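PDB 5WLH: LbaCas13a H328A (C2c2) from Lachnospiraceae bacterium NK4A179, which probably processes precursor CRISPR RNA and, with the mature guide bound, cleaves RNA targets as a single-chain CRISPR nuclease. Local coordinates for residues K556-L559 and R560-L564; S157-N160 and F161-I165; D1353-D1356 and K1357-Q1361; T1197-D1200 and G1201-T1205; S1011-R1014 and F1015-D1019. All blocks are in the same frame, centred on the assembly; numbering follows the deposited sequence.

Contact 1 (K556-L559 and R560-L564); sequences KETL and RDTIL
Thr562 reaches back one helical turn to Thr558, and both of its donors close on the same carbonyl. The Thr562 N-H meets Thr558 O at 2.8 Å, almost straight on the carbonyl, while Thr562 OG1 donates to that oxygen from above the carbonyl plane, also at 2.8 Å. This second bond is possible because OG1 lies beside its own backbone N, opposite the carbonyl carbon (chi1 -55°), facing back toward the previous turn. Threonine suits the place: its hydroxyl folds onto the backbone as a second grip. Without that hydroxyl, as with a valine here, Thr558 O is likely to keep just the backbone N-H of this pair, leaving the first turn less firmly tied. Thr558 itself stands at the N-cap, but its hydroxyl makes no capping bond; OG1 of Thr558 stays 3.7 Å from OG1 of Thr562. Water takes over part of that work, one molecule accepting from Arg560 N and another from Asp561 N, each linked weakly to Glu557 O. Next along, Ile563 N donates to Leu559 O at 2.9 Å, and the two side chains slant across each other, with Leu559 CG 4.0 Å from Ile563 CD1. Leu559 and Ile563 are both buried, as suits their apolar chains, while Arg560, touching Phe578, makes a salt bridge to Asp588. Leu559 and Ile563 rest on Thr517 at the end of helix 486-517, whose Gln516 touches Thr562, while Ile563 also packs on Phe591, Leu592 and Leu595 of helix 588-602.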
loop_
_atom_site.group_PDB
_atom_site.type_symbol
_atom_site.label_atom_id
_atom_site.label_comp_id
_atom_site.label_asym_id
_atom_site.label_seq_id
_atom_site.Cartn_x
_atom_site.Cartn_y
_atom_site.Cartn_z
ATOM N N LYS A 556 33.063 18.612 -15.051
ATOM C CA LYS A 556 33.621 19.056 -13.784
ATOM C C LYS A 556 33.677 20.573 -13.678
ATOM O O LYS A 556 33.641 21.109 -12.564
ATOM C CB LYS A 556 35.014 18.434 -13.607
ATOM C CG LYS A 556 35.799 18.921 -12.409
ATOM C CD LYS A 556 36.997 18.019 -12.149
ATOM C CE LYS A 556 37.983 18.685 -11.211
ATOM N NZ LYS A 556 37.376 19.875 -10.550
ATOM N N GLU A 557 33.723 21.285 -14.805
ATOM C CA GLU A 557 33.863 22.737 -14.743
ATOM C C GLU A 557 32.563 23.444 -14.363
ATOM O O GLU A 557 32.608 24.547 -13.813
ATOM C CB GLU A 557 34.388 23.268 -16.079
ATOM C CG GLU A 557 35.739 22.682 -16.491
ATOM C CD GLU A 557 36.731 22.582 -15.334
ATOM O OE1 GLU A 557 36.985 23.612 -14.668
ATOM O OE2 GLU A 557 37.258 21.473 -15.092
ATOM N N THR A 558 31.403 22.852 -14.646
ATOM C CA THR A 558 30.128 23.434 -14.237
ATOM C C THR A 558 29.492 22.671 -13.082
ATOM O O THR A 558 28.319 22.904 -12.765
ATOM C CB THR A 558 29.153 23.490 -15.414
ATOM O OG1 THR A 558 28.960 22.168 -15.927
ATOM C CG2 THR A 558 29.690 24.404 -16.511
ATOM N N LEU A 559 30.261 21.794 -12.433
ATOM C CA LEU A 559 29.722 20.888 -11.424
ATOM C C LEU A 559 29.026 21.638 -10.294
ATOM O O LEU A 559 27.898 21.300 -9.920
ATOM C CB LEU A 559 30.848 20.012 -10.876
ATOM C CG LEU A 559 30.398 19.026 -9.804
ATOM C CD1 LEU A 559 29.180 18.210 -10.314
ATOM C CD2 LEU A 559 31.553 18.110 -9.393
ATOM N N ARG A 560 29.686 22.651 -9.719
ATOM C CA ARG A 560 29.057 23.383 -8.622
ATOM C C ARG A 560 27.768 24.057 -9.068
ATOM O O ARG A 560 26.759 24.008 -8.353
ATOM C CB ARG A 560 30.000 24.426 -8.036
ATOM C CG ARG A 560 29.364 25.202 -6.894
ATOM C CD ARG A 560 30.216 26.374 -6.465
ATOM N NE ARG A 560 31.495 25.909 -5.953
ATOM C CZ ARG A 560 32.433 26.699 -5.452
ATOM N NH1 ARG A 560 32.240 28.015 -5.404
ATOM N NH2 ARG A 560 33.562 26.171 -5.004
ATOM N N ASP A 561 27.780 24.709 -10.236
ATOM C CA ASP A 561 26.563 25.366 -10.692
ATOM C C ASP A 561 25.478 24.345 -11.017
ATOM O O ASP A 561 24.289 24.620 -10.813
ATOM C CB ASP A 561 26.859 26.250 -11.911
ATOM C CG ASP A 561 27.523 27.576 -11.531
ATOM O OD1 ASP A 561 27.832 27.783 -10.335
ATOM O OD2 ASP A 561 27.746 28.406 -12.439
ATOM N N THR A 562 25.861 23.167 -11.517
ATOM C CA THR A 562 24.879 22.112 -11.762
ATOM C C THR A 562 24.252 21.636 -10.455
ATOM O O THR A 562 23.022 21.524 -10.351
ATOM C CB THR A 562 25.531 20.950 -12.507
ATOM O OG1 THR A 562 26.152 21.445 -13.698
ATOM C CG2 THR A 562 24.487 19.898 -12.879
ATOM N N ILE A 563 25.078 21.378 -9.437
ATOM C CA ILE A 563 24.549 20.973 -8.132
ATOM C C ILE A 563 23.586 22.025 -7.601
ATOM O O ILE A 563 22.512 21.706 -7.077
ATOM C CB ILE A 563 25.698 20.733 -7.136
ATOM C CG1 ILE A 563 26.552 19.529 -7.544
ATOM C CG2 ILE A 563 25.155 20.585 -5.735
ATOM C CD1 ILE A 563 27.878 19.471 -6.789
ATOM N N LEU A 564 23.949 23.299 -7.729
ATOM C CA LEU A 564 23.142 24.340 -7.119
ATOM C C LEU A 564 21.814 24.564 -7.841
ATOM O O LEU A 564 20.962 25.285 -7.310
ATOM C CB LEU A 564 23.954 25.642 -7.034
ATOM C CG LEU A 564 25.136 25.612 -6.052
ATOM C CD1 LEU A 564 25.955 26.920 -6.085
ATOM C CD2 LEU A 564 24.615 25.358 -4.654
HETATM O O HOH W 1 32.284 23.720 -10.434
HETATM O O HOH W 2 30.277 25.370 -11.549
#

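Contact 2 (S157-N160 and F161-I165); sequences SETN and FINRI
Phe161 closes the first turn of helix 158-166, donating its N-H to Ser157 O at 2.9 Å. Its ring stands beside that carbonyl, CD1 lying 3.4 Å from Ser157 O, and reaches down among Leu103, Met106, Phe222 and Ile223 of helices 103-107 and 218-230; a large flat apolar group suits so enclosed a spot. Ile162 follows with the shortest of the backbone bonds, its N 2.7 Å from Glu158 O. Its CD1 comes 3.6 Å from Glu158 CG: the glutamate chain leaves with CG opposite its backbone N (chi1 179°) and runs out extended, slanting across the isoleucine tip and carrying OE1 on to Asn205 ND2. Asn163 binds Thr159 O through its backbone N, and the two side chains run alongside each other on an exposed face, where short polar groups are at ease. Arg164 N closes on Asn160 O at 2.8 Å; the two side chains again run alongside each other, their flat end groups perpendicular, with amide and guanidinium serving different carbonyls, those of Ile155 and Gly100. Before all this, Ser157 OG caps the helix by accepting from Asn160 N at 3.2 Å, and bonds to Gly154 O as well. The chemistry is therefore divided: a serine cap and backbone bonds hold the turn, whereas side chains touch mainly through carbon, and Glu158, Asn160 and Arg164 spend their polar ends on partners beyond it.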
loop_
_atom_site.group_PDB
_atom_site.type_symbol
_atom_site.label_atom_id
_atom_site.label_comp_id
_atom_site.label_asym_id
_atom_site.label_seq_id
_atom_site.Cartn_x
_atom_site.Cartn_y
_atom_site.Cartn_z
ATOM N N SER A 157 -43.028 -26.807 10.260
ATOM C CA SER A 157 -43.173 -27.919 9.333
ATOM C C SER A 157 -43.101 -27.431 7.891
ATOM O O SER A 157 -43.254 -26.242 7.599
ATOM C CB SER A 157 -44.501 -28.651 9.565
ATOM O OG SER A 157 -45.592 -27.841 9.147
ATOM N N GLU A 158 -42.861 -28.377 6.983
ATOM C CA GLU A 158 -42.909 -28.053 5.563
ATOM C C GLU A 158 -44.273 -27.502 5.177
ATOM O O GLU A 158 -44.371 -26.550 4.394
ATOM C CB GLU A 158 -42.586 -29.288 4.731
ATOM C CG GLU A 158 -42.641 -29.026 3.238
ATOM C CD GLU A 158 -42.032 -30.153 2.424
ATOM O OE1 GLU A 158 -42.064 -30.080 1.173
ATOM O OE2 GLU A 158 -41.531 -31.108 3.039
ATOM N N THR A 159 -45.338 -28.099 5.713
ATOM C CA THR A 159 -46.686 -27.640 5.386
ATOM C C THR A 159 -46.851 -26.160 5.712
ATOM O O THR A 159 -47.300 -25.373 4.869
ATOM C CB THR A 159 -47.727 -28.478 6.134
ATOM O OG1 THR A 159 -47.641 -29.851 5.719
ATOM C CG2 THR A 159 -49.126 -27.948 5.850
ATOM N N ASN A 160 -46.463 -25.753 6.924
ATOM C CA ASN A 160 -46.612 -24.350 7.298
ATOM C C ASN A 160 -45.670 -23.456 6.501
ATOM O O ASN A 160 -46.043 -22.343 6.114
ATOM C CB ASN A 160 -46.375 -24.167 8.792
ATOM C CG ASN A 160 -46.857 -22.826 9.279
ATOM O OD1 ASN A 160 -47.898 -22.340 8.837
ATOM N ND2 ASN A 160 -46.078 -22.190 10.145
ATOM N N PHE A 161 -44.444 -23.919 6.241
ATOM C CA PHE A 161 -43.545 -23.128 5.408
ATOM C C PHE A 161 -44.113 -22.953 4.005
ATOM O O PHE A 161 -44.058 -21.858 3.433
ATOM C CB PHE A 161 -42.156 -23.783 5.366
ATOM C CG PHE A 161 -41.200 -23.280 6.432
ATOM C CD1 PHE A 161 -41.519 -23.369 7.777
ATOM C CD2 PHE A 161 -39.968 -22.737 6.076
ATOM C CE1 PHE A 161 -40.631 -22.913 8.759
ATOM C CE2 PHE A 161 -39.082 -22.283 7.045
ATOM C CZ PHE A 161 -39.408 -22.375 8.382
ATOM N N ILE A 162 -44.682 -24.020 3.436
ATOM C CA ILE A 162 -45.283 -23.920 2.108
ATOM C C ILE A 162 -46.436 -22.923 2.129
ATOM O O ILE A 162 -46.591 -22.108 1.213
ATOM C CB ILE A 162 -45.729 -25.312 1.621
ATOM C CG1 ILE A 162 -44.524 -26.114 1.116
ATOM C CG2 ILE A 162 -46.828 -25.204 0.538
ATOM C CD1 ILE A 162 -44.835 -27.553 0.767
ATOM N N ASN A 163 -47.240 -22.953 3.193
ATOM C CA ASN A 163 -48.357 -22.020 3.308
ATOM C C ASN A 163 -47.869 -20.585 3.450
ATOM O O ASN A 163 -48.407 -19.678 2.809
ATOM C CB ASN A 163 -49.243 -22.401 4.495
ATOM C CG ASN A 163 -50.017 -23.677 4.258
ATOM O OD1 ASN A 163 -50.227 -24.091 3.114
ATOM N ND2 ASN A 163 -50.448 -24.313 5.343
ATOM N N ARG A 164 -46.855 -20.353 4.284
ATOM C CA ARG A 164 -46.350 -18.995 4.434
ATOM C C ARG A 164 -45.689 -18.511 3.147
ATOM O O ARG A 164 -45.812 -17.334 2.783
ATOM C CB ARG A 164 -45.379 -18.928 5.615
ATOM C CG ARG A 164 -46.023 -19.208 6.967
ATOM C CD ARG A 164 -47.146 -18.223 7.287
ATOM N NE ARG A 164 -46.630 -16.902 7.638
ATOM C CZ ARG A 164 -46.793 -16.315 8.822
ATOM N NH1 ARG A 164 -46.281 -15.108 9.039
ATOM N NH2 ARG A 164 -47.464 -16.930 9.792
ATOM N N ILE A 165 -45.023 -19.416 2.425
ATOM C CA ILE A 165 -44.301 -19.038 1.211
ATOM C C ILE A 165 -45.269 -18.646 0.095
ATOM O O ILE A 165 -45.018 -17.690 -0.649
ATOM C CB ILE A 165 -43.362 -20.181 0.777
ATOM C CG1 ILE A 165 -42.122 -20.222 1.673
ATOM C CG2 ILE A 165 -42.946 -20.035 -0.679
ATOM C CD1 ILE A 165 -41.336 -21.515 1.542
#

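Contact 3 (D1353-D1356 and K1357-Q1361); sequences DARD and KRYLQ
Arg1355 lies over the ring of Tyr1359 at a helix N-cap, the start of helix 1357-1368, which follows the edge strand 1349-1353. The arginine lays its aliphatic stem on the tyrosine: CD sits 3.5 Å from the ring centroid, close to the normal, a CH-pi contact. Further out, CZ of Arg1355 is 5.0 Å from the Tyr1359 centroid and still over the face, a cation-pi pair in which the guanidinium is turned 68° from the ring instead of lying flat on it. So turned, Arg1355 NH1 donates to Ala1354 O at 3.1 Å. Outside the two segments, NH1 also pairs with a phosphate of the bound RNA. A long, flexible cation with an apolar stem fits both tasks.

CG opposite the backbone N (chi1 -176°) swings the ring back beside Arg1355, and chi2 (-81°) turns its face to the arginine. Beyond the arginine, the ring meets Tyr1111 and Val1297, and its OH has a weak hydrogen bond to Asp1110. At the backbone, Asp1356 caps the helix, a role suited to its short carboxylate, while Leu1360 N binds Asp1356 O at 3.0 Å. The capping bond itself runs from Tyr1359 N to Asp1356 OD1, 2.9 Å long and met nearly along the C-O direction.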
loop_
_atom_site.group_PDB
_atom_site.type_symbol
_atom_site.label_atom_id
_atom_site.label_comp_id
_atom_site.label_asym_id
_atom_site.label_seq_id
_atom_site.Cartn_x
_atom_site.Cartn_y
_atom_site.Cartn_z
ATOM N N ASP A 1353 -15.579 12.349 -19.860
ATOM C CA ASP A 1353 -14.313 11.646 -19.685
ATOM C C ASP A 1353 -13.322 12.496 -18.910
ATOM O O ASP A 1353 -12.979 13.606 -19.338
ATOM C CB ASP A 1353 -13.704 11.291 -21.039
ATOM C CG ASP A 1353 -14.446 10.188 -21.739
ATOM O OD1 ASP A 1353 -15.291 9.536 -21.090
ATOM O OD2 ASP A 1353 -14.163 9.975 -22.936
ATOM N N ALA A 1354 -12.820 11.948 -17.795
ATOM C CA ALA A 1354 -11.731 12.601 -17.067
ATOM C C ALA A 1354 -10.513 12.810 -17.958
ATOM O O ALA A 1354 -9.827 13.835 -17.860
ATOM C CB ALA A 1354 -11.339 11.765 -15.837
ATOM N N ARG A 1355 -10.211 11.835 -18.812
ATOM C CA ARG A 1355 -8.996 11.814 -19.611
ATOM C C ARG A 1355 -9.355 11.535 -21.061
ATOM O O ARG A 1355 -10.069 10.571 -21.351
ATOM C CB ARG A 1355 -8.028 10.735 -19.113
ATOM C CG ARG A 1355 -7.643 10.916 -17.655
ATOM C CD ARG A 1355 -6.946 12.249 -17.485
ATOM N NE ARG A 1355 -6.353 12.402 -16.160
ATOM C CZ ARG A 1355 -6.834 13.211 -15.219
ATOM N NH1 ARG A 1355 -7.930 13.933 -15.446
ATOM N NH2 ARG A 1355 -6.222 13.292 -14.046
ATOM N N ASP A 1356 -8.816 12.339 -21.968
ATOM C CA ASP A 1356 -9.160 12.204 -23.375
ATOM C C ASP A 1356 -8.281 11.138 -24.026
ATOM O O ASP A 1356 -7.367 10.583 -23.407
ATOM C CB ASP A 1356 -9.040 13.554 -24.087
ATOM C CG ASP A 1356 -7.692 14.238 -23.853
ATOM O OD1 ASP A 1356 -6.659 13.544 -23.761
ATOM O OD2 ASP A 1356 -7.667 15.487 -23.771
ATOM N N LYS A 1357 -8.553 10.851 -25.303
ATOM C CA LYS A 1357 -7.818 9.793 -25.988
ATOM C C LYS A 1357 -6.329 10.100 -26.048
ATOM O O LYS A 1357 -5.497 9.193 -25.943
ATOM C CB LYS A 1357 -8.376 9.580 -27.402
ATOM C CG LYS A 1357 -7.615 8.512 -28.198
ATOM C CD LYS A 1357 -8.276 8.183 -29.553
ATOM C CE LYS A 1357 -7.503 7.060 -30.250
ATOM N NZ LYS A 1357 -8.057 6.698 -31.594
ATOM N N ARG A 1358 -5.969 11.371 -26.221
ATOM C CA ARG A 1358 -4.556 11.725 -26.321
ATOM C C ARG A 1358 -3.818 11.427 -25.016
ATOM O O ARG A 1358 -2.694 10.901 -25.025
ATOM C CB ARG A 1358 -4.431 13.197 -26.694
ATOM C CG ARG A 1358 -3.036 13.770 -26.618
ATOM C CD ARG A 1358 -3.103 15.192 -27.105
ATOM N NE ARG A 1358 -1.799 15.827 -27.213
ATOM C CZ ARG A 1358 -1.580 16.910 -27.946
ATOM N NH1 ARG A 1358 -2.583 17.449 -28.622
ATOM N NH2 ARG A 1358 -0.374 17.452 -27.997
ATOM N N TYR A 1359 -4.437 11.757 -23.885
ATOM C CA TYR A 1359 -3.854 11.423 -22.590
ATOM C C TYR A 1359 -3.707 9.914 -22.442
ATOM O O TYR A 1359 -2.641 9.410 -22.065
ATOM C CB TYR A 1359 -4.733 11.994 -21.484
ATOM C CG TYR A 1359 -4.209 11.805 -20.073
ATOM C CD1 TYR A 1359 -4.387 10.606 -19.396
ATOM C CD2 TYR A 1359 -3.564 12.838 -19.415
ATOM C CE1 TYR A 1359 -3.908 10.439 -18.089
ATOM C CE2 TYR A 1359 -3.096 12.688 -18.124
ATOM C CZ TYR A 1359 -3.259 11.491 -17.471
ATOM O OH TYR A 1359 -2.780 11.358 -16.184
ATOM N N LEU A 1360 -4.780 9.176 -22.743
ATOM C CA LEU A 1360 -4.751 7.724 -22.605
ATOM C C LEU A 1360 -3.688 7.098 -23.495
ATOM O O LEU A 1360 -3.091 6.075 -23.126
ATOM C CB LEU A 1360 -6.127 7.146 -22.918
ATOM C CG LEU A 1360 -7.260 7.581 -22.001
ATOM C CD1 LEU A 1360 -8.585 7.018 -22.470
ATOM C CD2 LEU A 1360 -6.981 7.161 -20.543
ATOM N N GLN A 1361 -3.439 7.690 -24.663
ATOM C CA GLN A 1361 -2.367 7.188 -25.516
ATOM C C GLN A 1361 -1.017 7.280 -24.821
ATOM O O GLN A 1361 -0.197 6.363 -24.921
ATOM C CB GLN A 1361 -2.324 7.968 -26.833
ATOM C CG GLN A 1361 -3.244 7.419 -27.908
ATOM C CD GLN A 1361 -3.402 8.385 -29.068
ATOM O OE1 GLN A 1361 -4.284 8.224 -29.905
ATOM N NE2 GLN A 1361 -2.555 9.400 -29.112
#

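Contact 4 (T1197-D1200 and G1201-T1205); sequences TVSD and GKEST
Ser1199 OG donates to Glu1203 OE2 across the bend that follows strand 1196-1198, a short 2.6 Å bond made to the syn lone pair of the carboxylate. The same hydroxyl accepts the N-H of Gly1201 at 3.2 Å, closing an ST turn with a bent N-H...O angle of 137°, and also that of Leu1186 from the loop before the paired strand 1187-1189. Three bonds thus grip one small oxygen, and serine suits the place because OG, held between its backbone N and carbonyl carbon (chi1 66°), is kept close to the turn. One residue on, Asp1200 makes an Asx turn: its OD1 accepts from Lys1202 N at 2.9 Å, the donor standing well out of the carboxylate plane. Gly1201 occupies backbone angles at which a beta carbon would strike the preceding carbonyl, so glycine is the natural residue here. Its own carbonyl is taken by Lys1208 NZ, and that of Lys1202 by Tyr600 OH. Glu1203 N is different: it is buried by the turn with no partner. The acids crowd each other, with Asp1200 OD1 only 3.3 Å from Glu1203 OE1, and Glu1203 OE2 also near Glu1211. Such clustering would probably raise the affinity of one of these carboxylates for a proton, an effect that the Ser1199 hydroxyl, by donating to Glu1203 OE2, may partly offset.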
loop_
_atom_site.group_PDB
_atom_site.type_symbol
_atom_site.label_atom_id
_atom_site.label_comp_id
_atom_site.label_asym_id
_atom_site.label_seq_id
_atom_site.Cartn_x
_atom_site.Cartn_y
_atom_site.Cartn_z
ATOM N N THR A 1197 39.227 -9.514 9.884
ATOM C CA THR A 1197 39.139 -8.083 10.052
ATOM C C THR A 1197 37.694 -7.758 10.385
ATOM O O THR A 1197 36.823 -8.631 10.371
ATOM C CB THR A 1197 39.607 -7.339 8.801
ATOM O OG1 THR A 1197 39.716 -5.936 9.090
ATOM C CG2 THR A 1197 38.641 -7.565 7.641
ATOM N N VAL A 1198 37.460 -6.497 10.725
ATOM C CA VAL A 1198 36.109 -5.986 10.921
ATOM C C VAL A 1198 35.977 -4.728 10.078
ATOM O O VAL A 1198 36.892 -3.896 10.046
ATOM C CB VAL A 1198 35.805 -5.717 12.408
ATOM C CG1 VAL A 1198 36.824 -4.767 13.030
ATOM C CG2 VAL A 1198 34.370 -5.179 12.584
ATOM N N SER A 1199 34.865 -4.615 9.346
ATOM C CA SER A 1199 34.641 -3.457 8.499
ATOM C C SER A 1199 34.172 -2.268 9.337
ATOM O O SER A 1199 33.906 -2.385 10.535
ATOM C CB SER A 1199 33.596 -3.776 7.439
ATOM O OG SER A 1199 32.344 -4.008 8.071
ATOM N N ASP A 1200 34.056 -1.113 8.691
ATOM C CA ASP A 1200 33.470 0.026 9.385
ATOM C C ASP A 1200 31.947 -0.009 9.341
ATOM O O ASP A 1200 31.297 0.838 9.960
ATOM C CB ASP A 1200 34.018 1.361 8.830
ATOM C CG ASP A 1200 33.625 1.646 7.376
ATOM O OD1 ASP A 1200 32.864 0.884 6.755
ATOM O OD2 ASP A 1200 34.106 2.666 6.831
ATOM N N GLY A 1201 31.369 -0.976 8.632
ATOM C CA GLY A 1201 29.932 -1.130 8.575
ATOM C C GLY A 1201 29.240 -0.286 7.538
ATOM O O GLY A 1201 28.035 -0.473 7.318
ATOM N N LYS A 1202 29.951 0.631 6.885
ATOM C CA LYS A 1202 29.344 1.545 5.932
ATOM C C LYS A 1202 29.466 1.062 4.496
ATOM O O LYS A 1202 28.966 1.722 3.583
ATOM C CB LYS A 1202 29.963 2.936 6.082
ATOM C CG LYS A 1202 29.869 3.480 7.500
ATOM C CD LYS A 1202 30.590 4.818 7.643
ATOM C CE LYS A 1202 30.331 5.424 9.022
ATOM N NZ LYS A 1202 31.522 6.139 9.563
ATOM N N GLU A 1203 30.103 -0.078 4.272
ATOM C CA GLU A 1203 30.205 -0.599 2.922
ATOM C C GLU A 1203 28.820 -1.014 2.409
ATOM O O GLU A 1203 27.851 -1.124 3.168
ATOM C CB GLU A 1203 31.192 -1.769 2.876
ATOM C CG GLU A 1203 30.775 -3.001 3.671
ATOM C CD GLU A 1203 31.142 -2.955 5.151
ATOM O OE1 GLU A 1203 31.399 -1.863 5.722
ATOM O OE2 GLU A 1203 31.158 -4.034 5.767
ATOM N N SER A 1204 28.734 -1.202 1.093
ATOM C CA SER A 1204 27.460 -1.446 0.423
ATOM C C SER A 1204 26.860 -2.788 0.825
ATOM O O SER A 1204 27.539 -3.681 1.339
ATOM C CB SER A 1204 27.640 -1.426 -1.091
ATOM O OG SER A 1204 28.413 -2.540 -1.526
ATOM N N THR A 1205 25.559 -2.936 0.572
ATOM C CA THR A 1205 24.949 -4.246 0.784
ATOM C C THR A 1205 25.695 -5.319 -0.003
ATOM O O THR A 1205 26.006 -6.388 0.537
ATOM C CB THR A 1205 23.468 -4.205 0.403
ATOM O OG1 THR A 1205 22.827 -3.167 1.153
ATOM C CG2 THR A 1205 22.801 -5.519 0.729
#

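Contact 5 (S1011-R1014 and F1015-D1019); sequences SLNR and FCNSD
The C-terminal end of helix 1008-1017, where the chain leaves for the strand at 1019-1021, is closed by Asn1017 meeting Asn1013 and by Ser1018 turning back on Phe1015. Asn1013 O takes two donors from one residue: Asn1017 N at 3.1 Å and Asn1017 ND2 at 2.8 Å, arriving from opposite faces of the carbonyl plane. The amide can do so because CG of Asn1017 lies beside its own backbone N (chi1 -78°), directing the group back along the helix. Asparagine is apt, its short side chain just long enough to bring ND2 to the carbonyl one turn back; the two Asn side chains cross with amide planes 73° apart. On the buried side, Cys1016 N binds Leu1012 O at 3.0 Å, and SG of Cys1016 touches Leu1012 CD1 at 3.8 Å, a small apolar pair against Tyr1030. The buried Phe1015 packs on Phe1001 and on Ile1065 of helix 1062-1075. Ser1018 OG donates to Phe1015 O at 2.8 Å and also meets Arg1062 NH2, joining the helix end to helix 1062-1075. Losing OG of Ser1018 to an alanine is likely to leave Phe1015 O without its hydroxyl donor and Arg1062 without this partner. The last carbonyls of a helix have fewer backbone N-H groups ahead of them; here an amide adds a second donor to one and a hydroxyl supplies another, so side-chain chemistry takes up part of the backbone's work as the helix ends.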
loop_
_atom_site.group_PDB
_atom_site.type_symbol
_atom_site.label_atom_id
_atom_site.label_comp_id
_atom_site.label_asym_id
_atom_site.label_seq_id
_atom_site.Cartn_x
_atom_site.Cartn_y
_atom_site.Cartn_z
ATOM N N SER A 1011 14.530 30.760 -33.882
ATOM C CA SER A 1011 13.436 29.928 -34.363
ATOM C C SER A 1011 12.274 29.912 -33.377
ATOM O O SER A 1011 11.107 29.862 -33.790
ATOM C CB SER A 1011 13.944 28.513 -34.628
ATOM O OG SER A 1011 13.198 27.891 -35.653
ATOM N N LEU A 1012 12.567 29.969 -32.075
ATOM C CA LEU A 1012 11.512 30.036 -31.069
ATOM C C LEU A 1012 10.909 31.433 -30.994
ATOM O O LEU A 1012 9.697 31.581 -30.811
ATOM C CB LEU A 1012 12.058 29.607 -29.701
ATOM C CG LEU A 1012 11.141 29.767 -28.482
ATOM C CD1 LEU A 1012 9.827 29.013 -28.673
ATOM C CD2 LEU A 1012 11.844 29.318 -27.200
ATOM N N ASN A 1013 11.742 32.469 -31.133
ATOM C CA ASN A 1013 11.225 33.833 -31.131
ATOM C C ASN A 1013 10.340 34.082 -32.348
ATOM O O ASN A 1013 9.298 34.738 -32.239
ATOM C CB ASN A 1013 12.383 34.830 -31.081
ATOM C CG ASN A 1013 11.913 36.272 -31.030
ATOM O OD1 ASN A 1013 11.265 36.700 -30.071
ATOM N ND2 ASN A 1013 12.242 37.034 -32.065
ATOM N N ARG A 1014 10.738 33.562 -33.511
ATOM C CA ARG A 1014 9.895 33.653 -34.701
ATOM C C ARG A 1014 8.552 32.975 -34.472
ATOM O O ARG A 1014 7.502 33.493 -34.874
ATOM C CB ARG A 1014 10.609 33.016 -35.894
ATOM C CG ARG A 1014 10.872 33.954 -37.059
ATOM C CD ARG A 1014 11.610 33.239 -38.187
ATOM N NE ARG A 1014 12.958 32.821 -37.804
ATOM C CZ ARG A 1014 13.360 31.553 -37.731
ATOM N NH1 ARG A 1014 12.516 30.567 -38.011
ATOM N NH2 ARG A 1014 14.606 31.270 -37.376
ATOM N N PHE A 1015 8.570 31.814 -33.816
ATOM C CA PHE A 1015 7.353 31.039 -33.609
ATOM C C PHE A 1015 6.383 31.760 -32.681
ATOM O O PHE A 1015 5.169 31.753 -32.918
ATOM C CB PHE A 1015 7.727 29.666 -33.056
ATOM C CG PHE A 1015 6.569 28.734 -32.885
ATOM C CD1 PHE A 1015 6.070 28.028 -33.966
ATOM C CD2 PHE A 1015 6.001 28.537 -31.636
ATOM C CE1 PHE A 1015 5.016 27.154 -33.808
ATOM C CE2 PHE A 1015 4.948 27.665 -31.473
ATOM C CZ PHE A 1015 4.452 26.972 -32.559
ATOM N N CYS A 1016 6.893 32.395 -31.622
ATOM C CA CYS A 1016 6.009 33.093 -30.695
ATOM C C CYS A 1016 5.493 34.399 -31.280
ATOM O O CYS A 1016 4.425 34.875 -30.881
ATOM C CB CYS A 1016 6.730 33.364 -29.374
ATOM S SG CYS A 1016 7.343 31.877 -28.552
ATOM N N ASN A 1017 6.238 35.002 -32.198
ATOM C CA ASN A 1017 5.805 36.228 -32.854
ATOM C C ASN A 1017 4.973 35.963 -34.102
ATOM O O ASN A 1017 4.491 36.915 -34.724
ATOM C CB ASN A 1017 7.016 37.093 -33.205
ATOM C CG ASN A 1017 7.555 37.837 -32.003
ATOM O OD1 ASN A 1017 6.925 38.772 -31.504
ATOM N ND2 ASN A 1017 8.720 37.417 -31.521
ATOM N N SER A 1018 4.791 34.701 -34.472
ATOM C CA SER A 1018 3.940 34.342 -35.593
ATOM C C SER A 1018 2.472 34.336 -35.177
ATOM O O SER A 1018 2.135 34.161 -34.002
ATOM C CB SER A 1018 4.335 32.971 -36.130
ATOM O OG SER A 1018 3.766 31.954 -35.325
ATOM N N ASP A 1019 1.595 34.539 -36.155
ATOM C CA ASP A 1019 0.167 34.507 -35.881
ATOM C C ASP A 1019 -0.286 33.072 -35.646
ATOM O O ASP A 1019 0.118 32.152 -36.363
ATOM C CB ASP A 1019 -0.620 35.122 -37.039
ATOM C CG ASP A 1019 -0.813 36.618 -36.883
ATOM O OD1 ASP A 1019 -0.009 37.253 -36.170
ATOM O OD2 ASP A 1019 -1.775 37.159 -37.467
#

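Contact 3 is the one at the bound RNA, its nearest atom about 3 Å away. The nearest atom of contact 1 is about 14 Å from the bound RNA, and contacts 2, 4 and 5 keep farther from it still. Contacts 1 and 2 lie on opposite sides of the chain's centre, their own centres 88 Å apart. None touches another, but two pairs share a helix. Helix 1062-1075 supplies Arg1062 to contact 5 and Asp1064 to contact 3, whose nearest atoms are about 12 Å apart. Likewise helix 588-602 packs on contact 1 and lends Tyr600 to contact 4, about 21 Å away between nearest atoms. Contacts 1 to 3 start helices, contact 4 leads into one, and contact 5 ends one.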